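Local coordinates for protein malate oxidoreductase (Thermotoga maritima, PDB 1VL6) that probably catalyses the NAD-dependent oxidative decarboxylation of malate to pyruvate, working as an assembly of four chains, at residues Glu118-Glu121 with Glu122-Ile125; Arg20-Gly24 with Lys25-Ala29; Leu102-Ala105 with Phe106-Asp110. All coordinates share one frame; numbering follows the deposited sequence.

From the N terminus, the chain first meets interaction 2, where Arg27 closes the turn between helix 15-22 and strand 27-29. Interaction 3 comes next, at the end of helix 89-107, and closes the short turn into strand 110-115. Interaction 1 follows that strand and joins the end of the loop to the first turn of helix 121-130. The three lie in series along the chain, none nested in or crossing another. Interactions 2 and 3 lie near each other without touching, centres about 15 Å apart, and both touch the fourth subunit; interaction 1 sits about 27 Å from interaction 3, centre to centre. Interactions 3 and 1 thus flank strand 110-115, at its entry and after its exit.

Interaction 1: residues Glu118-Glu121 with Glu122-Ile125; sequences ESEE and EKII
Glu118 and Lys123 meet through their carbon chains, Glu118 CG lying 3.5 Å from Lys123 CB, and the two side chains cross at a slant, so that Glu118 OE1 comes 3.5 Å from Lys123 CD. The bend of Glu118 at chi2 (61°) folds its carboxylate back toward the following backbone. There OE2 uses its anti lone pair to accept the amide of Glu120, with Glu118 OE2 to Glu120 N at 3.0 Å, and takes a weak bond from Ser119 N as well. An alanine at Glu118 is likely to leave the amide of Glu120 without this acceptor and one flank of the lysine chain without its neighbour. The close-packed side belongs to buried Ile124, whose CG1 is 3.5 Å from Glu118 O and whose CD1 is 3.6 Å from Ser119 O. Glu120 is the N-cap of helix 121-130, which carries the chain from strand 110-115 toward strand 137-140 of the parallel sheet. The first turn is documented by two nearly straight backbone bonds, Ile124 N to Glu120 O (3.0 Å, 169° at the hydrogen) and Ile125 N to Glu121 O (2.9 Å). The solvent side is looser. Lys123 runs out extended beside Glu120, both pointing the same way, and their ends make a long salt bridge, 3.6 Å from Lys123 NZ to Glu120 OE1. The neighbouring acids turn to helix 147-158 instead, Glu121 forming a salt bridge with Arg150 and Glu122 one with Arg154.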
ATOM      1  N   GLU A 118      14.431   1.073  28.547  1.00 63.91           N
ATOM      2  CA  GLU A 118      15.610   1.477  29.278  1.00 63.36           C
ATOM      3  C   GLU A 118      15.528   2.964  29.386  1.00 63.41           C
ATOM      4  O   GLU A 118      15.218   3.642  28.417  1.00 63.88           O
ATOM      5  CB  GLU A 118      16.890   1.055  28.536  1.00 64.76           C
ATOM      6  CG  GLU A 118      18.199   1.616  29.116  1.00 65.36           C
ATOM      7  CD  GLU A 118      18.444   1.162  30.534  1.00 65.04           C
ATOM      8  OE1 GLU A 118      18.710  -0.043  30.718  1.00 74.30           O
ATOM      9  OE2 GLU A 118      18.347   2.003  31.468  1.00 70.85           O
ATOM     10  N   SER A 119      15.796   3.485  30.564  1.00 63.87           N
ATOM     11  CA  SER A 119      15.635   4.889  30.743  1.00 65.43           C
ATOM     12  C   SER A 119      16.844   5.643  31.353  1.00 64.68           C
ATOM     13  O   SER A 119      16.812   6.883  31.397  1.00 62.77           O
ATOM     14  CB  SER A 119      14.329   5.118  31.489  1.00 64.43           C
ATOM     15  OG  SER A 119      14.525   4.793  32.838  1.00 74.06           O
ATOM     16  N   GLU A 120      17.919   4.942  31.752  1.00 65.36           N
ATOM     17  CA  GLU A 120      19.178   5.638  32.108  1.00 66.19           C
ATOM     18  C   GLU A 120      19.730   6.294  30.856  1.00 65.17           C
ATOM     19  O   GLU A 120      19.747   5.678  29.792  1.00 64.39           O
ATOM     20  CB  GLU A 120      20.228   4.696  32.656  1.00 68.55           C
ATOM     21  CG  GLU A 120      20.125   4.478  34.150  1.00 80.01           C
ATOM     22  CD  GLU A 120      20.745   3.155  34.550  1.00 88.58           C
ATOM     23  OE1 GLU A 120      21.978   3.109  34.726  1.00 94.62           O
ATOM     24  OE2 GLU A 120      20.000   2.156  34.650  1.00 97.10           O
ATOM     25  N   GLU A 121      20.171   7.537  30.977  1.00 64.45           N
ATOM     26  CA  GLU A 121      20.572   8.300  29.789  1.00 64.91           C
ATOM     27  C   GLU A 121      21.761   7.663  29.024  1.00 63.33           C
ATOM     28  O   GLU A 121      21.691   7.532  27.813  1.00 64.27           O
ATOM     29  CB  GLU A 121      20.780   9.797  30.105  1.00 63.30           C
ATOM     30  CG  GLU A 121      21.933  10.064  31.061  1.00 69.38           C
ATOM     31  CD  GLU A 121      21.938  11.469  31.631  1.00 68.33           C
ATOM     32  OE1 GLU A 121      21.134  11.784  32.536  1.00 73.42           O
ATOM     33  OE2 GLU A 121      22.773  12.260  31.181  1.00 78.38           O
ATOM     34  N   GLU A 122      22.819   7.236  29.702  1.00 62.97           N
ATOM     35  CA  GLU A 122      23.980   6.715  28.964  1.00 62.76           C
ATOM     36  C   GLU A 122      23.581   5.476  28.196  1.00 62.42           C
ATOM     37  O   GLU A 122      24.051   5.244  27.092  1.00 62.38           O
ATOM     38  CB  GLU A 122      25.186   6.383  29.850  1.00 62.44           C
ATOM     39  CG  GLU A 122      25.739   7.527  30.692  1.00 59.98           C
ATOM     40  CD  GLU A 122      26.289   8.697  29.879  1.00 69.35           C
ATOM     41  OE1 GLU A 122      26.897   8.531  28.786  1.00 53.99           O
ATOM     42  OE2 GLU A 122      26.103   9.825  30.373  1.00 83.51           O
ATOM     43  N   LYS A 123      22.693   4.686  28.783  1.00 63.42           N
ATOM     44  CA  LYS A 123      22.238   3.475  28.141  1.00 62.97           C
ATOM     45  C   LYS A 123      21.384   3.733  26.912  1.00 62.19           C
ATOM     46  O   LYS A 123      21.622   3.121  25.849  1.00 62.36           O
ATOM     47  CB  LYS A 123      21.551   2.612  29.172  1.00 64.73           C
ATOM     48  CG  LYS A 123      22.592   2.104  30.180  1.00 62.26           C
ATOM     49  CD  LYS A 123      22.052   1.054  31.105  1.00 67.44           C
ATOM     50  CE  LYS A 123      23.003   0.846  32.282  1.00 67.31           C
ATOM     51  NZ  LYS A 123      22.479  -0.158  33.234  1.00 69.80           N
ATOM     52  N   ILE A 124      20.454   4.688  27.014  1.00 60.67           N
ATOM     53  CA  ILE A 124      19.679   5.120  25.851  1.00 60.74           C
ATOM     54  C   ILE A 124      20.669   5.552  24.759  1.00 61.79           C
ATOM     55  O   ILE A 124      20.560   5.149  23.592  1.00 62.93           O
ATOM     56  CB  ILE A 124      18.728   6.333  26.214  1.00 61.89           C
ATOM     57  CG1 ILE A 124      17.529   5.895  27.027  1.00 60.86           C
ATOM     58  CG2 ILE A 124      18.231   7.108  24.953  1.00 58.58           C
ATOM     59  CD1 ILE A 124      16.972   6.984  27.839  1.00 61.61           C
ATOM     60  N   ILE A 125      21.642   6.373  25.138  1.00 61.98           N
ATOM     61  CA  ILE A 125      22.599   6.903  24.145  1.00 62.30           C
ATOM     62  C   ILE A 125      23.271   5.750  23.378  1.00 61.26           C
ATOM     63  O   ILE A 125      23.301   5.732  22.143  1.00 61.21           O
ATOM     64  CB  ILE A 125      23.665   7.807  24.812  1.00 59.28           C
ATOM     65  CG1 ILE A 125      23.027   9.098  25.258  1.00 62.94           C
ATOM     66  CG2 ILE A 125      24.785   8.151  23.844  1.00 57.60           C
ATOM     67  CD1 ILE A 125      23.922   9.936  26.093  1.00 64.85           C
TER

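Interaction 2: residues Arg20-Gly24 with Lys25-Ala29; sequences RFLKG and KIRTA
Arg27 reaches back to the end of helix 15-22 and gives a single nitrogen, NH2, to two backbone carbonyls. Of these hydrogen bonds the sounder goes to Gly24, with Arg27 NH2 to Gly24 O at 3.0 Å and 143° at the hydrogen; the oxygen lies at the guanidinium edge, somewhat out of its plane, and the donor is tilted 26° from the carbonyl plane. The second, Arg27 NH2 to Leu22 O, is also 3.0 Å long but badly bent, and therefore weak. A turn of the arginine chain at chi2 (-98°) brings the guanidinium round toward the preceding residues, while its NE bonds to Pro31 O of the third subunit.

Side chains meet only loosely across the turn, Leu22 CB standing 4.1 Å from Arg27 NH2. The backbone shows how the chain turns out of the helix. Lys23 leaves the helix with positive phi, and Gly24 continues with positive phi too, in a conformation where a beta carbon would be jammed against the carbonyl oxygen of Lys23.

Among the charged ends, Lys25 NZ hydrogen-bonds to Leu43 O of the second subunit and Pro94 O of its own chain. The whole is a helix-to-strand turn in which an arginine side chain binds carbonyls at and just beyond a helix C terminus, and its strand 27-29 pairs antiparallel with a strand of the second subunit, continuing the sheet across the interface.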
ATOM      1  N   ARG A  20      -8.439  -0.451  17.864  1.00 57.65           N
ATOM      2  CA  ARG A  20      -8.689  -1.842  17.951  1.00 57.96           C
ATOM      3  C   ARG A  20      -9.026  -2.424  16.619  1.00 58.92           C
ATOM      4  O   ARG A  20      -8.489  -3.450  16.280  1.00 62.26           O
ATOM      5  CB  ARG A  20      -9.812  -2.097  18.915  1.00 59.62           C
ATOM      6  CG  ARG A  20     -10.030  -3.541  19.158  1.00 60.86           C
ATOM      7  CD  ARG A  20     -10.896  -3.812  20.349  1.00 63.68           C
ATOM      8  NE  ARG A  20     -12.229  -4.127  19.904  1.00 74.70           N
ATOM      9  CZ  ARG A  20     -12.548  -5.246  19.248  1.00 82.29           C
ATOM     10  NH1 ARG A  20     -11.608  -6.140  18.946  1.00 85.10           N
ATOM     11  NH2 ARG A  20     -13.810  -5.478  18.884  1.00 81.22           N
ATOM     12  N   PHE A  21      -9.924  -1.783  15.871  1.00 59.10           N
ATOM     13  CA  PHE A  21     -10.266  -2.212  14.515  1.00 57.44           C
ATOM     14  C   PHE A  21      -9.047  -2.187  13.568  1.00 58.62           C
ATOM     15  O   PHE A  21      -8.888  -3.080  12.760  1.00 59.45           O
ATOM     16  CB  PHE A  21     -11.358  -1.312  13.948  1.00 57.20           C
ATOM     17  CG  PHE A  21     -11.648  -1.562  12.501  1.00 55.57           C
ATOM     18  CD1 PHE A  21     -10.878  -0.965  11.518  1.00 57.95           C
ATOM     19  CD2 PHE A  21     -12.659  -2.414  12.132  1.00 51.09           C
ATOM     20  CE1 PHE A  21     -11.126  -1.227  10.214  1.00 63.99           C
ATOM     21  CE2 PHE A  21     -12.893  -2.687  10.834  1.00 55.62           C
ATOM     22  CZ  PHE A  21     -12.140  -2.100   9.867  1.00 53.63           C
ATOM     23  N   LEU A  22      -8.205  -1.164  13.632  1.00 59.15           N
ATOM     24  CA  LEU A  22      -7.059  -1.111  12.731  1.00 61.99           C
ATOM     25  C   LEU A  22      -5.941  -2.080  13.152  1.00 64.19           C
ATOM     26  O   LEU A  22      -5.066  -2.417  12.357  1.00 64.33           O
ATOM     27  CB  LEU A  22      -6.500   0.301  12.681  1.00 61.03           C
ATOM     28  CG  LEU A  22      -7.395   1.292  11.951  1.00 60.45           C
ATOM     29  CD1 LEU A  22      -6.974   2.700  12.268  1.00 59.34           C
ATOM     30  CD2 LEU A  22      -7.367   1.051  10.460  1.00 61.45           C
ATOM     31  N   LYS A  23      -5.972  -2.497  14.417  1.00 66.54           N
ATOM     32  CA  LYS A  23      -4.897  -3.268  15.035  1.00 65.55           C
ATOM     33  C   LYS A  23      -3.581  -2.646  14.623  1.00 63.69           C
ATOM     34  O   LYS A  23      -2.729  -3.313  14.093  1.00 65.99           O
ATOM     35  CB  LYS A  23      -4.962  -4.776  14.674  1.00 68.03           C
ATOM     36  CG  LYS A  23      -6.272  -5.568  15.078  1.00 75.44           C
ATOM     37  CD  LYS A  23      -6.163  -6.307  16.445  1.00 73.77           C
ATOM     38  N   GLY A  24      -3.420  -1.352  14.865  1.00 64.16           N
ATOM     39  CA  GLY A  24      -2.146  -0.651  14.562  1.00 64.45           C
ATOM     40  C   GLY A  24      -2.216   0.264  13.343  1.00 64.52           C
ATOM     41  O   GLY A  24      -2.990   0.059  12.432  1.00 66.31           O
ATOM     42  N   LYS A  25      -1.404   1.301  13.337  1.00 65.00           N
ATOM     43  CA  LYS A  25      -1.470   2.337  12.314  1.00 67.56           C
ATOM     44  C   LYS A  25      -0.327   2.171  11.304  1.00 71.11           C
ATOM     45  O   LYS A  25      -0.253   2.905  10.284  1.00 70.79           O
ATOM     46  CB  LYS A  25      -1.406   3.688  13.036  1.00 67.99           C
ATOM     47  CG  LYS A  25      -2.464   3.813  14.121  1.00 63.17           C
ATOM     48  CD  LYS A  25      -2.376   5.112  14.874  1.00 66.53           C
ATOM     49  CE  LYS A  25      -1.808   4.926  16.225  1.00 63.33           C
ATOM     50  NZ  LYS A  25      -1.777   6.196  16.952  1.00 55.79           N
ATOM     51  N   ILE A  26       0.530   1.179  11.607  1.00 74.90           N
ATOM     52  CA  ILE A  26       1.744   0.830  10.853  1.00 78.66           C
ATOM     53  C   ILE A  26       1.570  -0.450  10.015  1.00 79.10           C
ATOM     54  O   ILE A  26       1.348  -1.570  10.555  1.00 79.74           O
ATOM     55  CB  ILE A  26       2.934   0.612  11.854  1.00 83.29           C
ATOM     56  CG1 ILE A  26       3.040   1.826  12.776  1.00 86.87           C
ATOM     57  CG2 ILE A  26       4.347   0.285  11.107  1.00 81.20           C
ATOM     58  CD1 ILE A  26       4.425   2.243  13.035  1.00 87.25           C
ATOM     59  N   ARG A  27       1.661  -0.289   8.693  1.00 79.09           N
ATOM     60  CA  ARG A  27       1.693  -1.437   7.772  1.00 80.23           C
ATOM     61  C   ARG A  27       3.135  -1.524   7.248  1.00 79.50           C
ATOM     62  O   ARG A  27       3.847  -0.501   7.229  1.00 81.89           O
ATOM     63  CB  ARG A  27       0.750  -1.206   6.567  1.00 81.55           C
ATOM     64  CG  ARG A  27      -0.697  -0.738   6.904  1.00 86.99           C
ATOM     65  CD  ARG A  27      -1.783  -1.880   6.914  1.00 89.28           C
ATOM     66  NE  ARG A  27      -2.901  -1.611   7.828  1.00 90.32           N
ATOM     67  CZ  ARG A  27      -2.789  -1.496   9.173  1.00 87.02           C
ATOM     68  NH1 ARG A  27      -1.616  -1.622   9.778  1.00 79.59           N
ATOM     69  NH2 ARG A  27      -3.856  -1.236   9.918  1.00 77.95           N
ATOM     70  N   THR A  28       3.590  -2.713   6.841  1.00 76.44           N
ATOM     71  CA  THR A  28       4.625  -2.787   5.819  1.00 74.08           C
ATOM     72  C   THR A  28       3.937  -3.167   4.512  1.00 71.82           C
ATOM     73  O   THR A  28       2.754  -3.439   4.491  1.00 70.13           O
ATOM     74  CB  THR A  28       5.861  -3.725   6.189  1.00 75.38           C
ATOM     75  OG1 THR A  28       5.471  -5.091   6.388  1.00 77.68           O
ATOM     76  CG2 THR A  28       6.505  -3.315   7.505  1.00 77.68           C
ATOM     77  N   ALA A  29       4.691  -3.096   3.423  1.00 73.24           N
ATOM     78  CA  ALA A  29       4.190  -3.381   2.081  1.00 73.00           C
ATOM     79  C   ALA A  29       5.349  -3.763   1.099  1.00 72.73           C
ATOM     80  O   ALA A  29       6.487  -3.262   1.238  1.00 73.71           O
ATOM     81  CB  ALA A  29       3.440  -2.206   1.603  1.00 70.92           C
TER

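Interaction 3: residues Leu102-Ala105 with Phe106-Asp110; sequences LFKA and FADID
The Phe106 ring receives the carbonyl of Leu102 at its edge, in the ring plane, with Leu102 O 3.5 Å from Phe106 CD1. Alongside, Leu102 points the same way and sets its CD2 3.8 Å from Phe106 CE1; from outside, the ring of His377 meets that of Phe106 at a steep inclination. The Phe103 ring is approached obliquely by Ile109, whose CD1 stands 4.1 Å from Phe103 CD1, and it also meets the ring of Phe330.

The remaining flat groups are two carboxylates that share the ammonium of Lys104. Lys104 NZ lies 2.6 Å from Asp108 OD1, above that carboxylate plane by 35°, and 2.8 Å from Asp110 OD1, met on the syn side but 28° out of plane. The lysine chain bends at chi2 (61°), which carries it alongside both acids, making one salt-bridge network.

This is the second half of a beta-alpha-beta unit: helix 89-107 runs out, Asp108 takes positive phi, and the chain enters strand 110-115, where the Asp110 backbone bonds to Val72 of the neighbouring parallel strand. Two donors mark the transition at Phe103 O: Ala107 N at 3.1 Å, as in a regular turn, and Ile109 N at 3.2 Å, six residues on, reaching the carbonyl from opposite faces of its plane. One residue earlier, Phe106 N binds Leu102 O at 2.8 Å. Asp110 OD1 has another partner besides the lysine, Thr28 OG1 of the second subunit, which brings the salt-bridge network to a subunit interface.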
ATOM      1  N   LEU A 102       2.060  10.100  10.914  1.00 62.54           N
ATOM      2  CA  LEU A 102       2.286  11.494  10.482  1.00 63.16           C
ATOM      3  C   LEU A 102       3.505  11.662   9.531  1.00 63.42           C
ATOM      4  O   LEU A 102       3.417  12.389   8.520  1.00 62.39           O
ATOM      5  CB  LEU A 102       2.471  12.389  11.711  1.00 61.16           C
ATOM      6  CG  LEU A 102       1.211  12.534  12.559  1.00 67.02           C
ATOM      7  CD1 LEU A 102       1.400  13.434  13.771  1.00 67.62           C
ATOM      8  CD2 LEU A 102       0.123  13.102  11.702  1.00 66.73           C
ATOM      9  N   PHE A 103       4.619  11.000   9.886  1.00 62.18           N
ATOM     10  CA  PHE A 103       5.820  11.040   9.106  1.00 62.87           C
ATOM     11  C   PHE A 103       5.532  10.574   7.698  1.00 62.99           C
ATOM     12  O   PHE A 103       5.979  11.220   6.742  1.00 64.38           O
ATOM     13  CB  PHE A 103       6.958  10.198   9.736  1.00 67.72           C
ATOM     14  CG  PHE A 103       7.877  10.987  10.610  1.00 67.02           C
ATOM     15  CD1 PHE A 103       8.645  12.012  10.074  1.00 70.08           C
ATOM     16  CD2 PHE A 103       7.963  10.727  11.959  1.00 68.66           C
ATOM     17  CE1 PHE A 103       9.479  12.776  10.882  1.00 73.03           C
ATOM     18  CE2 PHE A 103       8.773  11.504  12.769  1.00 73.68           C
ATOM     19  CZ  PHE A 103       9.530  12.531  12.229  1.00 65.80           C
ATOM     20  N   LYS A 104       4.779   9.489   7.561  1.00 62.65           N
ATOM     21  CA  LYS A 104       4.425   8.977   6.245  1.00 63.94           C
ATOM     22  C   LYS A 104       3.459   9.907   5.511  1.00 64.23           C
ATOM     23  O   LYS A 104       3.558  10.116   4.312  1.00 64.43           O
ATOM     24  CB  LYS A 104       3.756   7.607   6.368  1.00 64.56           C
ATOM     25  CG  LYS A 104       3.572   6.879   5.003  1.00 66.46           C
ATOM     26  CD  LYS A 104       4.947   6.627   4.334  1.00 76.30           C
ATOM     27  CE  LYS A 104       4.913   5.580   3.252  1.00 73.07           C
ATOM     28  NZ  LYS A 104       6.036   5.777   2.327  1.00 79.82           N
ATOM     29  N   ALA A 105       2.498  10.444   6.234  1.00 63.23           N
ATOM     30  CA  ALA A 105       1.453  11.208   5.608  1.00 61.85           C
ATOM     31  C   ALA A 105       1.950  12.577   5.162  1.00 61.35           C
ATOM     32  O   ALA A 105       1.604  13.055   4.072  1.00 61.53           O
ATOM     33  CB  ALA A 105       0.290  11.354   6.539  1.00 62.66           C
ATOM     34  N   PHE A 106       2.775  13.219   5.970  1.00 61.13           N
ATOM     35  CA  PHE A 106       3.176  14.574   5.617  1.00 59.61           C
ATOM     36  C   PHE A 106       4.516  14.675   4.907  1.00 60.14           C
ATOM     37  O   PHE A 106       4.797  15.672   4.303  1.00 59.43           O
ATOM     38  CB  PHE A 106       3.127  15.481   6.836  1.00 60.04           C
ATOM     39  CG  PHE A 106       1.724  15.785   7.305  1.00 58.75           C
ATOM     40  CD1 PHE A 106       1.094  14.959   8.201  1.00 57.19           C
ATOM     41  CD2 PHE A 106       1.041  16.892   6.826  1.00 51.04           C
ATOM     42  CE1 PHE A 106      -0.203  15.230   8.622  1.00 61.79           C
ATOM     43  CE2 PHE A 106      -0.245  17.172   7.243  1.00 60.34           C
ATOM     44  CZ  PHE A 106      -0.870  16.334   8.148  1.00 61.79           C
ATOM     45  N   ALA A 107       5.333  13.633   4.952  1.00 62.57           N
ATOM     46  CA  ALA A 107       6.674  13.694   4.349  1.00 64.38           C
ATOM     47  C   ALA A 107       7.022  12.493   3.522  1.00 63.70           C
ATOM     48  O   ALA A 107       8.042  12.528   2.872  1.00 65.17           O
ATOM     49  CB  ALA A 107       7.744  13.884   5.435  1.00 66.56           C
ATOM     50  N   ASP A 108       6.167  11.468   3.547  1.00 63.20           N
ATOM     51  CA  ASP A 108       6.348  10.192   2.853  1.00 63.61           C
ATOM     52  C   ASP A 108       7.559   9.459   3.399  1.00 63.02           C
ATOM     53  O   ASP A 108       8.211   8.667   2.717  1.00 62.11           O
ATOM     54  CB  ASP A 108       6.348  10.364   1.330  1.00 59.45           C
ATOM     55  CG  ASP A 108       6.179   9.030   0.582  1.00 75.12           C
ATOM     56  OD1 ASP A 108       5.604   8.076   1.151  1.00 91.96           O
ATOM     57  OD2 ASP A 108       6.607   8.814  -0.577  1.00 84.54           O
ATOM     58  N   ILE A 109       7.840   9.705   4.668  1.00 63.78           N
ATOM     59  CA  ILE A 109       8.983   9.066   5.330  1.00 64.65           C
ATOM     60  C   ILE A 109       8.510   7.785   5.963  1.00 65.43           C
ATOM     61  O   ILE A 109       7.439   7.750   6.573  1.00 66.78           O
ATOM     62  CB  ILE A 109       9.568   9.991   6.388  1.00 65.61           C
ATOM     63  CG1 ILE A 109      10.376  11.073   5.701  1.00 66.62           C
ATOM     64  CG2 ILE A 109      10.424   9.237   7.376  1.00 69.58           C
ATOM     65  CD1 ILE A 109      10.928  12.054   6.686  1.00 77.11           C
ATOM     66  N   ASP A 110       9.307   6.734   5.805  1.00 65.55           N
ATOM     67  CA  ASP A 110       9.007   5.464   6.403  1.00 65.46           C
ATOM     68  C   ASP A 110       9.549   5.490   7.826  1.00 66.01           C
ATOM     69  O   ASP A 110      10.732   5.289   8.069  1.00 69.31           O
ATOM     70  CB  ASP A 110       9.656   4.359   5.583  1.00 65.41           C
ATOM     71  CG  ASP A 110       8.985   4.141   4.252  1.00 66.51           C
ATOM     72  OD1 ASP A 110       7.779   4.435   4.070  1.00 74.45           O
ATOM     73  OD2 ASP A 110       9.595   3.641   3.316  1.00 76.84           O
TER